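Local atomic coordinates of Lmaj004091aaa (Leishmania major, PDB entry 1XTP), a protein that probably uses S-adenosyl-L-methionine to methylate the alpha-amino group of proteins that begin with an X-Pro-Lys sequence. Residues G48-A53 with Y170-D175; R96-G101 with D160-Q165; A152-N157 with F180-Q185. One frame throughout, in Å; residues are numbered along the deposited sequence.

Contact 1 (G48-A53 with Y170-D175); sequences GWYGKA and YLTDAD. With SAI (S-adenosyl-L-homoselenocysteine), chain B.
Trp-49 and Tyr-50, in the first turn of helix 49-58, meet the loop of Tyr-170 to Thr-172 in a buried aromatic and polar contact beside the adenine of the bound cofactor analogue. In this Rossmann-like methyltransferase fold the loop leads from strand 159-165 to helix 173-186, so the contact joins helix 49-58 to the loop that borders the adenine.

The two aromatic residues grip the loop at successive points. With CG anti to the backbone N (chi1 167°), Trp-49 carries its indole toward the loop and donates from NE1 to Tyr-170 O at 3.0 Å, a bent bond that comes from above the carbonyl plane. Its pyrrole side also lies against the methyl of Thr-172, with Trp-49 NE1 3.5 Å from Thr-172 CG2. Within its own segment, Trp-49 sets CD1 over the centre of one face of the Tyr-50 ring.

Tyr-50 OH is used twice: it accepts from Thr-172 N in a nearly straight bond (3.1 Å, 168°) and donates to Asp-175 OD2, whose carboxylate plane lies only 18° from that of the ring. The 2.5 Å between Tyr-50 OH and Asp-175 OD2 is unusually short, so its exact length is doubtful. Thr-172 is the N-cap of helix 173-186, its OG1 accepting from Asp-175 N at 3.0 Å; the phenol hydroxyl thus joins the capping residue's backbone N to a carboxylate in the first turn.

Asp-211 and Trp-57 hold the Tyr-170 hydroxyl. Ala-53 CB touches Tyr-170 CD1, and adenine C8 lies over one ring face, 3.5 Å from Tyr-170 CD2.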
loop_
_atom_site.group_PDB
_atom_site.type_symbol
_atom_site.label_atom_id
_atom_site.label_comp_id
_atom_site.label_asym_id
_atom_site.label_seq_id
_atom_site.Cartn_x
_atom_site.Cartn_y
_atom_site.Cartn_z
ATOM N N GLY A 48 -1.282 15.668 13.067
ATOM C CA GLY A 48 -1.943 14.391 12.995
ATOM C C GLY A 48 -1.183 13.443 12.091
ATOM O O GLY A 48 -0.764 13.832 11.010
ATOM N N TRP A 49 -1.009 12.208 12.547
ATOM C CA TRP A 49 -0.333 11.159 11.767
ATOM C C TRP A 49 -0.873 11.069 10.337
ATOM O O TRP A 49 -0.113 11.106 9.360
ATOM C CB TRP A 49 -0.499 9.828 12.473
ATOM C CG TRP A 49 -0.137 8.680 11.644
ATOM C CD1 TRP A 49 -0.986 7.885 10.947
ATOM C CD2 TRP A 49 1.178 8.196 11.392
ATOM N NE1 TRP A 49 -0.288 6.940 10.255
ATOM C CE2 TRP A 49 1.051 7.103 10.506
ATOM C CE3 TRP A 49 2.464 8.604 11.794
ATOM C CZ2 TRP A 49 2.147 6.392 10.041
ATOM C CZ3 TRP A 49 3.565 7.896 11.326
ATOM C CH2 TRP A 49 3.401 6.800 10.459
ATOM N N TYR A 50 -2.198 10.947 10.223
ATOM C CA TYR A 50 -2.864 10.915 8.927
ATOM C C TYR A 50 -2.955 12.287 8.292
ATOM O O TYR A 50 -2.690 12.421 7.100
ATOM C CB TYR A 50 -4.278 10.315 9.039
ATOM C CG TYR A 50 -4.287 8.844 9.264
ATOM C CD1 TYR A 50 -3.804 7.966 8.286
ATOM C CD2 TYR A 50 -4.790 8.307 10.436
ATOM C CE1 TYR A 50 -3.809 6.604 8.499
ATOM C CE2 TYR A 50 -4.804 6.951 10.657
ATOM C CZ TYR A 50 -4.306 6.098 9.681
ATOM O OH TYR A 50 -4.321 4.748 9.887
ATOM N N GLY A 51 -3.320 13.303 9.089
ATOM C CA GLY A 51 -3.502 14.641 8.575
ATOM C C GLY A 51 -2.274 15.233 7.911
ATOM O O GLY A 51 -2.365 15.930 6.902
ATOM N N LYS A 52 -1.120 14.989 8.504
ATOM C CA LYS A 52 0.140 15.487 7.955
ATOM C C LYS A 52 0.459 14.872 6.584
ATOM O O LYS A 52 1.089 15.505 5.728
ATOM C CB LYS A 52 1.272 15.169 8.928
ATOM C CG LYS A 52 1.239 15.984 10.194
ATOM C CD LYS A 52 2.395 15.623 11.086
ATOM C CE LYS A 52 2.042 14.508 12.069
ATOM N NZ LYS A 52 3.173 14.265 13.025
ATOM N N ALA A 53 0.033 13.631 6.386
ATOM C CA ALA A 53 0.312 12.921 5.133
ATOM C C ALA A 53 -0.581 13.456 4.029
ATOM O O ALA A 53 -0.123 13.683 2.907
ATOM C CB ALA A 53 0.083 11.474 5.320
ATOM N N TYR A 170 1.226 4.735 4.917
ATOM C CA TYR A 170 0.469 5.795 5.594
ATOM C C TYR A 170 -0.460 5.291 6.691
ATOM O O TYR A 170 -0.925 6.079 7.504
ATOM C CB TYR A 170 -0.321 6.608 4.560
ATOM C CG TYR A 170 0.593 7.252 3.560
ATOM C CD1 TYR A 170 1.468 8.241 3.959
ATOM C CD2 TYR A 170 0.639 6.820 2.235
ATOM C CE1 TYR A 170 2.348 8.826 3.066
ATOM C CE2 TYR A 170 1.500 7.409 1.313
ATOM C CZ TYR A 170 2.370 8.398 1.749
ATOM O OH TYR A 170 3.259 8.995 0.892
ATOM N N LEU A 171 -0.718 3.986 6.709
ATOM C CA LEU A 171 -1.556 3.381 7.725
ATOM C C LEU A 171 -0.814 3.150 9.037
ATOM O O LEU A 171 0.333 2.714 9.028
ATOM C CB LEU A 171 -2.128 2.041 7.236
ATOM C CG LEU A 171 -3.109 2.054 6.064
ATOM C CD1 LEU A 171 -3.276 0.643 5.472
ATOM C CD2 LEU A 171 -4.478 2.633 6.480
ATOM N N THR A 172 -1.480 3.418 10.166
ATOM C CA THR A 172 -0.975 2.911 11.450
ATOM C C THR A 172 -1.030 1.398 11.403
ATOM O O THR A 172 -1.728 0.832 10.575
ATOM C CB THR A 172 -1.790 3.370 12.633
ATOM O OG1 THR A 172 -3.089 2.755 12.615
ATOM C CG2 THR A 172 -1.929 4.886 12.624
ATOM N N ASP A 173 -0.324 0.723 12.297
ATOM C CA ASP A 173 -0.371 -0.736 12.303
ATOM C C ASP A 173 -1.767 -1.250 12.632
ATOM O O ASP A 173 -2.203 -2.268 12.067
ATOM C CB ASP A 173 0.611 -1.321 13.321
ATOM C CG ASP A 173 2.043 -1.339 12.827
ATOM O OD1 ASP A 173 2.307 -0.995 11.661
ATOM O OD2 ASP A 173 2.914 -1.690 13.640
ATOM N N ALA A 174 -2.423 -0.595 13.594
ATOM C CA ALA A 174 -3.783 -0.931 13.960
ATOM C C ALA A 174 -4.705 -0.870 12.753
ATOM O O ALA A 174 -5.522 -1.767 12.559
ATOM C CB ALA A 174 -4.305 0.021 15.067
ATOM N N ASP A 175 -4.584 0.195 11.951
ATOM C CA ASP A 175 -5.456 0.393 10.794
ATOM C C ASP A 175 -5.061 -0.492 9.612
ATOM O O ASP A 175 -5.920 -0.843 8.818
ATOM C CB ASP A 175 -5.494 1.861 10.388
ATOM C CG ASP A 175 -6.282 2.714 11.379
ATOM O OD1 ASP A 175 -7.028 2.142 12.201
ATOM O OD2 ASP A 175 -6.160 3.950 11.341
HETATM N N SAI B . -0.689 3.688 -5.710
HETATM C CA SAI B . -0.385 4.742 -6.721
HETATM C CB SAI B . -0.009 6.035 -6.027
HETATM C CG SAI B . 1.228 5.992 -5.142
HETATM SE SE SAI B . 1.524 7.770 -4.347
HETATM C C SAI B . 0.781 4.382 -7.628
HETATM O O SAI B . 1.574 3.497 -7.307
HETATM O OXT SAI B . 0.971 4.992 -8.679
HETATM C "C5'" SAI B . 0.616 7.412 -2.631
HETATM C "C4'" SAI B . -0.882 7.730 -2.662
HETATM O "O4'" SAI B . -1.432 7.340 -1.438
HETATM C "C3'" SAI B . -1.223 9.204 -2.815
HETATM O "O3'" SAI B . -2.141 9.392 -3.861
HETATM C "C2'" SAI B . -1.857 9.630 -1.512
HETATM O "O2'" SAI B . -2.860 10.623 -1.681
HETATM C "C1'" SAI B . -2.415 8.297 -1.081
HETATM N N9 SAI B . -2.701 8.183 0.342
HETATM C C8 SAI B . -2.053 8.818 1.377
HETATM N N7 SAI B . -2.620 8.429 2.516
HETATM C C5 SAI B . -3.617 7.540 2.224
HETATM C C6 SAI B . -4.508 6.827 3.022
HETATM N N6 SAI B . -4.472 6.973 4.348
HETATM N N1 SAI B . -5.431 5.982 2.429
HETATM C C2 SAI B . -5.487 5.847 1.047
HETATM N N3 SAI B . -4.587 6.551 0.266
HETATM C C4 SAI B . -3.672 7.372 0.851
#

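Contact 2 (R96-G101 with D160-Q165); sequences RALDCG and DLIVIQ. With SAI (S-adenosyl-L-homoselenocysteine), chain B.
Arg-96 O opens the pairing of strands 96-100 and 161-165 by accepting two backbone N-H groups, from Asp-160 N at 2.7 Å and, more loosely, from Leu-161 N at 3.3 Å. Regular parallel exchange follows. Leu-98 N gives to Leu-161 O, Leu-98 O takes Val-163 N at 2.8 Å in a nearly straight bond (169°), and Cys-100 N gives to Val-163 O.

The backbone of Ala-97 and Asp-99 is paired to the neighbouring strand 118-123 instead, which leaves strand 96-100 bonded along both edges. Polar side chains also find partners: Asp-99 reaches Thr-108, Asp-160 binds Thr-188 and Ser-95 N, and Arg-96 forms a salt bridge with Asp-120. On the face covered by helix 173-186, Cys-100 SG lies 3.9 Å from Ile-162 CG2, the branch anti to the backbone N.

At the C-terminal ends the carbonyls of Gly-101 and Gln-165 face the ligand. Its amino nitrogen N donates to Gly-101 O at 2.8 Å and to Gln-165 O at 3.0 Å, while the Gln-165 amide NE2 is held by Asp-78. Adjacent central strands whose carboxyl ends receive the amino acid part of the cofactor are the hallmark of the Rossmann-like class I methyltransferase fold.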
loop_
_atom_site.group_PDB
_atom_site.type_symbol
_atom_site.label_atom_id
_atom_site.label_comp_id
_atom_site.label_asym_id
_atom_site.label_seq_id
_atom_site.Cartn_x
_atom_site.Cartn_y
_atom_site.Cartn_z
ATOM N N ARG A 96 -13.465 -7.797 -11.499
ATOM C CA ARG A 96 -13.399 -6.506 -10.846
ATOM C C ARG A 96 -12.126 -6.288 -10.007
ATOM O O ARG A 96 -11.737 -7.138 -9.197
ATOM C CB ARG A 96 -14.651 -6.299 -9.997
ATOM C CG ARG A 96 -15.001 -4.832 -9.846
ATOM C CD ARG A 96 -16.288 -4.597 -9.139
ATOM N NE ARG A 96 -16.603 -3.177 -9.223
ATOM C CZ ARG A 96 -17.409 -2.621 -10.128
ATOM N NH1 ARG A 96 -18.080 -3.356 -11.023
ATOM N NH2 ARG A 96 -17.575 -1.301 -10.113
ATOM N N ALA A 97 -11.494 -5.134 -10.204
ATOM C CA ALA A 97 -10.330 -4.723 -9.422
ATOM C C ALA A 97 -10.600 -3.421 -8.657
ATOM O O ALA A 97 -11.511 -2.679 -8.994
ATOM C CB ALA A 97 -9.116 -4.548 -10.321
ATOM N N LEU A 98 -9.782 -3.183 -7.630
ATOM C CA LEU A 98 -9.798 -1.964 -6.822
ATOM C C LEU A 98 -8.356 -1.496 -6.617
ATOM O O LEU A 98 -7.494 -2.256 -6.144
ATOM C CB LEU A 98 -10.461 -2.206 -5.459
ATOM C CG LEU A 98 -10.426 -1.063 -4.432
ATOM C CD1 LEU A 98 -11.168 0.188 -4.888
ATOM C CD2 LEU A 98 -10.979 -1.536 -3.068
ATOM N N ASP A 99 -8.123 -0.235 -6.963
ATOM C CA ASP A 99 -6.817 0.408 -6.870
ATOM C C ASP A 99 -6.860 1.362 -5.676
ATOM O O ASP A 99 -7.479 2.428 -5.748
ATOM C CB ASP A 99 -6.585 1.145 -8.178
ATOM C CG ASP A 99 -5.197 1.657 -8.327
ATOM O OD1 ASP A 99 -4.358 1.389 -7.431
ATOM O OD2 ASP A 99 -4.961 2.328 -9.366
ATOM N N CYS A 100 -6.260 0.927 -4.559
ATOM C CA CYS A 100 -6.277 1.647 -3.282
ATOM C C CYS A 100 -5.092 2.600 -3.187
ATOM O O CYS A 100 -3.973 2.239 -3.528
ATOM C CB CYS A 100 -6.154 0.681 -2.104
ATOM S SG CYS A 100 -7.455 -0.488 -1.912
ATOM N N GLY A 101 -5.335 3.795 -2.668
ATOM C CA GLY A 101 -4.325 4.852 -2.715
ATOM C C GLY A 101 -3.879 5.054 -4.159
ATOM O O GLY A 101 -2.696 5.097 -4.448
ATOM N N ASP A 160 -11.841 -9.325 -7.536
ATOM C CA ASP A 160 -10.875 -10.345 -7.925
ATOM C C ASP A 160 -9.420 -9.857 -7.681
ATOM O O ASP A 160 -8.501 -10.670 -7.502
ATOM C CB ASP A 160 -11.083 -10.734 -9.387
ATOM C CG ASP A 160 -12.424 -11.409 -9.634
ATOM O OD1 ASP A 160 -12.904 -12.161 -8.770
ATOM O OD2 ASP A 160 -12.989 -11.220 -10.720
ATOM N N LEU A 161 -9.207 -8.545 -7.652
ATOM C CA LEU A 161 -7.906 -8.035 -7.214
ATOM C C LEU A 161 -8.064 -6.754 -6.435
ATOM O O LEU A 161 -8.873 -5.922 -6.796
ATOM C CB LEU A 161 -6.970 -7.823 -8.397
ATOM C CG LEU A 161 -5.472 -7.786 -8.044
ATOM C CD1 LEU A 161 -4.906 -9.198 -7.754
ATOM C CD2 LEU A 161 -4.674 -7.105 -9.150
ATOM N N ILE A 162 -7.317 -6.632 -5.339
ATOM C CA ILE A 162 -7.277 -5.412 -4.542
ATOM C C ILE A 162 -5.819 -4.993 -4.423
ATOM O O ILE A 162 -5.016 -5.641 -3.754
ATOM C CB ILE A 162 -7.911 -5.598 -3.146
ATOM C CG1 ILE A 162 -9.376 -6.013 -3.284
ATOM C CG2 ILE A 162 -7.781 -4.304 -2.312
ATOM C CD1 ILE A 162 -10.064 -6.303 -1.979
ATOM N N VAL A 163 -5.502 -3.901 -5.101
ATOM C CA VAL A 163 -4.153 -3.393 -5.210
ATOM C C VAL A 163 -3.825 -2.382 -4.092
ATOM O O VAL A 163 -4.515 -1.402 -3.932
ATOM C CB VAL A 163 -3.968 -2.723 -6.599
ATOM C CG1 VAL A 163 -2.581 -2.133 -6.720
ATOM C CG2 VAL A 163 -4.210 -3.759 -7.681
ATOM N N ILE A 164 -2.773 -2.648 -3.321
ATOM C CA ILE A 164 -2.296 -1.723 -2.303
ATOM C C ILE A 164 -0.792 -1.535 -2.539
ATOM O O ILE A 164 0.038 -2.316 -2.072
ATOM C CB ILE A 164 -2.582 -2.246 -0.863
ATOM C CG1 ILE A 164 -4.034 -2.744 -0.712
ATOM C CG2 ILE A 164 -2.292 -1.150 0.183
ATOM C CD1 ILE A 164 -4.339 -3.367 0.650
ATOM N N GLN A 165 -0.442 -0.502 -3.285
ATOM C CA GLN A 165 0.938 -0.270 -3.673
ATOM C C GLN A 165 1.377 1.108 -3.270
ATOM O O GLN A 165 0.719 2.091 -3.625
ATOM C CB GLN A 165 1.118 -0.425 -5.182
ATOM C CG GLN A 165 2.515 0.020 -5.651
ATOM C CD GLN A 165 2.952 -0.594 -6.980
ATOM O OE1 GLN A 165 2.208 -1.354 -7.608
ATOM N NE2 GLN A 165 4.182 -0.264 -7.407
HETATM N N SAI B . -0.689 3.688 -5.710
HETATM C CA SAI B . -0.385 4.742 -6.721
HETATM C CB SAI B . -0.009 6.035 -6.027
HETATM C CG SAI B . 1.228 5.992 -5.142
HETATM SE SE SAI B . 1.524 7.770 -4.347
HETATM C C SAI B . 0.781 4.382 -7.628
HETATM O O SAI B . 1.574 3.497 -7.307
HETATM O OXT SAI B . 0.971 4.992 -8.679
HETATM C "C5'" SAI B . 0.616 7.412 -2.631
HETATM C "C4'" SAI B . -0.882 7.730 -2.662
HETATM O "O4'" SAI B . -1.432 7.340 -1.438
HETATM C "C3'" SAI B . -1.223 9.204 -2.815
HETATM O "O3'" SAI B . -2.141 9.392 -3.861
HETATM C "C2'" SAI B . -1.857 9.630 -1.512
HETATM O "O2'" SAI B . -2.860 10.623 -1.681
HETATM C "C1'" SAI B . -2.415 8.297 -1.081
HETATM N N9 SAI B . -2.701 8.183 0.342
HETATM C C8 SAI B . -2.053 8.818 1.377
HETATM N N7 SAI B . -2.620 8.429 2.516
HETATM C C5 SAI B . -3.617 7.540 2.224
HETATM C C6 SAI B . -4.508 6.827 3.022
HETATM N N6 SAI B . -4.472 6.973 4.348
HETATM N N1 SAI B . -5.431 5.982 2.429
HETATM C C2 SAI B . -5.487 5.847 1.047
HETATM N N3 SAI B . -4.587 6.551 0.266
HETATM C C4 SAI B . -3.672 7.372 0.851
#

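Contact 3 (A152-N157 with F180-Q185); sequences ATLPPN and FKHCQQ
Gln-185, His-182 and Leu-154 bury the most surface where the loop 152-157 lies along helix 173-186, His-182 and Gln-185 coming from the helix and Leu-154 from the loop. The loop leads into strand 159-165, so the contact joins the entry to a central strand with the helix that packs on the sheet.

The imidazole of His-182 accepts at NE2 from Leu-154 N, a short and nearly straight bond (2.9 Å, 170°) whose donor is tilted 22° from the ring plane. With CG anti to the backbone N, the ring reaches across to the loop, where Leu-154 CB also touches His-182 NE2 at 3.8 Å. On the buried side, Leu-154 CD1 approaches Cys-183 SG.

Gln-185 folds back on its own helix. Its CG is flanked by both backbone neighbours of CA (chi1 65°), and the chain bends again at chi2, bringing Gln-185 NE2 over the rim of one face of the His-182 ring. This nitrogen donates to Leu-154 O at 3.0 Å and to His-182 O at 2.8 Å. Gln-185 OE1 meets Pro-156 CB at 3.3 Å, while Gln-185 O accepts from Asn-157 N on a lone pair, at 2.8 Å.

In a loop without regular secondary structure, Leu-154 N, Leu-154 O and Asn-157 N find their partners on the helix: two side chains and the Gln-185 carbonyl. Acceptance at His-182 NE2 suggests that this nitrogen carries no proton, consistent with a neutral imidazole.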
loop_
_atom_site.group_PDB
_atom_site.type_symbol
_atom_site.label_atom_id
_atom_site.label_comp_id
_atom_site.label_asym_id
_atom_site.label_seq_id
_atom_site.Cartn_x
_atom_site.Cartn_y
_atom_site.Cartn_z
ATOM N N ALA A 152 -12.712 3.746 4.560
ATOM C CA ALA A 152 -13.483 3.212 3.446
ATOM C C ALA A 152 -14.274 1.987 3.857
ATOM O O ALA A 152 -13.788 1.156 4.624
ATOM C CB ALA A 152 -12.558 2.858 2.312
ATOM N N THR A 153 -15.493 1.873 3.340
ATOM C CA THR A 153 -16.298 0.658 3.499
ATOM C C THR A 153 -16.401 -0.039 2.154
ATOM O O THR A 153 -16.865 0.548 1.169
ATOM C CB THR A 153 -17.674 0.990 4.036
ATOM O OG1 THR A 153 -17.531 1.447 5.377
ATOM C CG2 THR A 153 -18.590 -0.227 4.042
ATOM N N LEU A 154 -15.941 -1.282 2.105
ATOM C CA LEU A 154 -15.957 -2.067 0.879
ATOM C C LEU A 154 -16.973 -3.202 0.994
ATOM O O LEU A 154 -17.067 -3.864 2.028
ATOM C CB LEU A 154 -14.588 -2.635 0.616
ATOM C CG LEU A 154 -13.442 -1.634 0.534
ATOM C CD1 LEU A 154 -12.149 -2.441 0.565
ATOM C CD2 LEU A 154 -13.511 -0.771 -0.720
ATOM N N PRO A 155 -17.745 -3.436 -0.072
ATOM C CA PRO A 155 -18.791 -4.452 -0.046
ATOM C C PRO A 155 -18.174 -5.842 -0.083
ATOM O O PRO A 155 -17.095 -6.019 -0.636
ATOM C CB PRO A 155 -19.543 -4.187 -1.336
ATOM C CG PRO A 155 -18.494 -3.628 -2.265
ATOM C CD PRO A 155 -17.639 -2.785 -1.396
ATOM N N PRO A 156 -18.826 -6.821 0.529
ATOM C CA PRO A 156 -18.256 -8.168 0.552
ATOM C C PRO A 156 -18.265 -8.835 -0.817
ATOM O O PRO A 156 -19.051 -8.464 -1.683
ATOM C CB PRO A 156 -19.175 -8.931 1.520
ATOM C CG PRO A 156 -20.449 -8.183 1.493
ATOM C CD PRO A 156 -20.107 -6.744 1.256
ATOM N N ASN A 157 -17.347 -9.778 -1.015
ATOM C CA ASN A 157 -17.398 -10.676 -2.155
ATOM C C ASN A 157 -17.503 -9.927 -3.485
ATOM O O ASN A 157 -18.402 -10.186 -4.254
ATOM C CB ASN A 157 -18.594 -11.621 -1.971
ATOM C CG ASN A 157 -18.594 -12.765 -2.956
ATOM O OD1 ASN A 157 -17.596 -13.020 -3.632
ATOM N ND2 ASN A 157 -19.740 -13.455 -3.065
ATOM N N PHE A 180 -6.656 -4.740 6.074
ATOM C CA PHE A 180 -6.353 -5.951 5.301
ATOM C C PHE A 180 -7.408 -7.039 5.514
ATOM O O PHE A 180 -7.753 -7.766 4.579
ATOM C CB PHE A 180 -4.948 -6.452 5.613
ATOM C CG PHE A 180 -3.880 -5.801 4.761
ATOM C CD1 PHE A 180 -3.632 -4.432 4.856
ATOM C CD2 PHE A 180 -3.127 -6.564 3.863
ATOM C CE1 PHE A 180 -2.645 -3.817 4.073
ATOM C CE2 PHE A 180 -2.126 -5.960 3.082
ATOM C CZ PHE A 180 -1.891 -4.580 3.186
ATOM N N LYS A 181 -7.943 -7.099 6.732
ATOM C CA LYS A 181 -9.032 -7.998 7.081
ATOM C C LYS A 181 -10.322 -7.559 6.370
ATOM O O LYS A 181 -11.089 -8.387 5.901
ATOM C CB LYS A 181 -9.206 -8.033 8.606
ATOM C CG LYS A 181 -10.285 -8.972 9.088
ATOM C CD LYS A 181 -10.313 -9.118 10.618
ATOM N N HIS A 182 -10.531 -6.251 6.263
ATOM C CA HIS A 182 -11.671 -5.705 5.546
ATOM C C HIS A 182 -11.576 -5.957 4.023
ATOM O O HIS A 182 -12.588 -6.229 3.343
ATOM C CB HIS A 182 -11.760 -4.214 5.857
ATOM C CG HIS A 182 -13.013 -3.572 5.372
ATOM N ND1 HIS A 182 -14.261 -3.961 5.808
ATOM C CD2 HIS A 182 -13.213 -2.559 4.498
ATOM C CE1 HIS A 182 -15.180 -3.222 5.215
ATOM N NE2 HIS A 182 -14.571 -2.364 4.417
ATOM N N CYS A 183 -10.367 -5.841 3.485
ATOM C CA CYS A 183 -10.111 -6.212 2.089
ATOM C C CYS A 183 -10.373 -7.686 1.825
ATOM O O CYS A 183 -10.816 -8.064 0.743
ATOM C CB CYS A 183 -8.672 -5.903 1.709
ATOM S SG CYS A 183 -8.382 -4.178 1.539
ATOM N N GLN A 184 -10.085 -8.518 2.812
ATOM C CA GLN A 184 -10.247 -9.950 2.665
ATOM C C GLN A 184 -11.712 -10.291 2.429
ATOM O O GLN A 184 -12.023 -11.096 1.565
ATOM C CB GLN A 184 -9.728 -10.674 3.898
ATOM C CG GLN A 184 -9.806 -12.201 3.802
ATOM C CD GLN A 184 -9.400 -12.852 5.096
ATOM O OE1 GLN A 184 -9.808 -12.412 6.167
ATOM N NE2 GLN A 184 -8.566 -13.878 5.017
ATOM N N GLN A 185 -12.602 -9.673 3.196
ATOM C CA GLN A 185 -14.034 -9.929 3.057
ATOM C C GLN A 185 -14.620 -9.340 1.765
ATOM O O GLN A 185 -15.640 -9.820 1.262
ATOM C CB GLN A 185 -14.803 -9.439 4.293
ATOM C CG GLN A 185 -14.776 -7.941 4.525
ATOM C CD GLN A 185 -15.817 -7.191 3.710
ATOM O OE1 GLN A 185 -16.968 -7.629 3.597
ATOM N NE2 GLN A 185 -15.422 -6.050 3.150
#

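How the contacts relate
From the N terminus, helix 49-58 comes first and waits more than a hundred residues for its partner, so contact 1 closes the longest loop. Contact 2 is nested inside it, pairing strand 96-100 with strand 159-165 once the chain has passed through two further strands. Contact 3 starts within the loop of contact 2, at 152-157, but ends beyond contact 1, in helix 173-186, and so crosses both. Contacts 1 and 3 hold different parts of that helix, while contacts 2 and 3 touch directly through Leu-98 with Leu-154 and Ile-164 with Phe-180. Contacts 1 and 2 reach the ligand at its adenine and amino ends respectively.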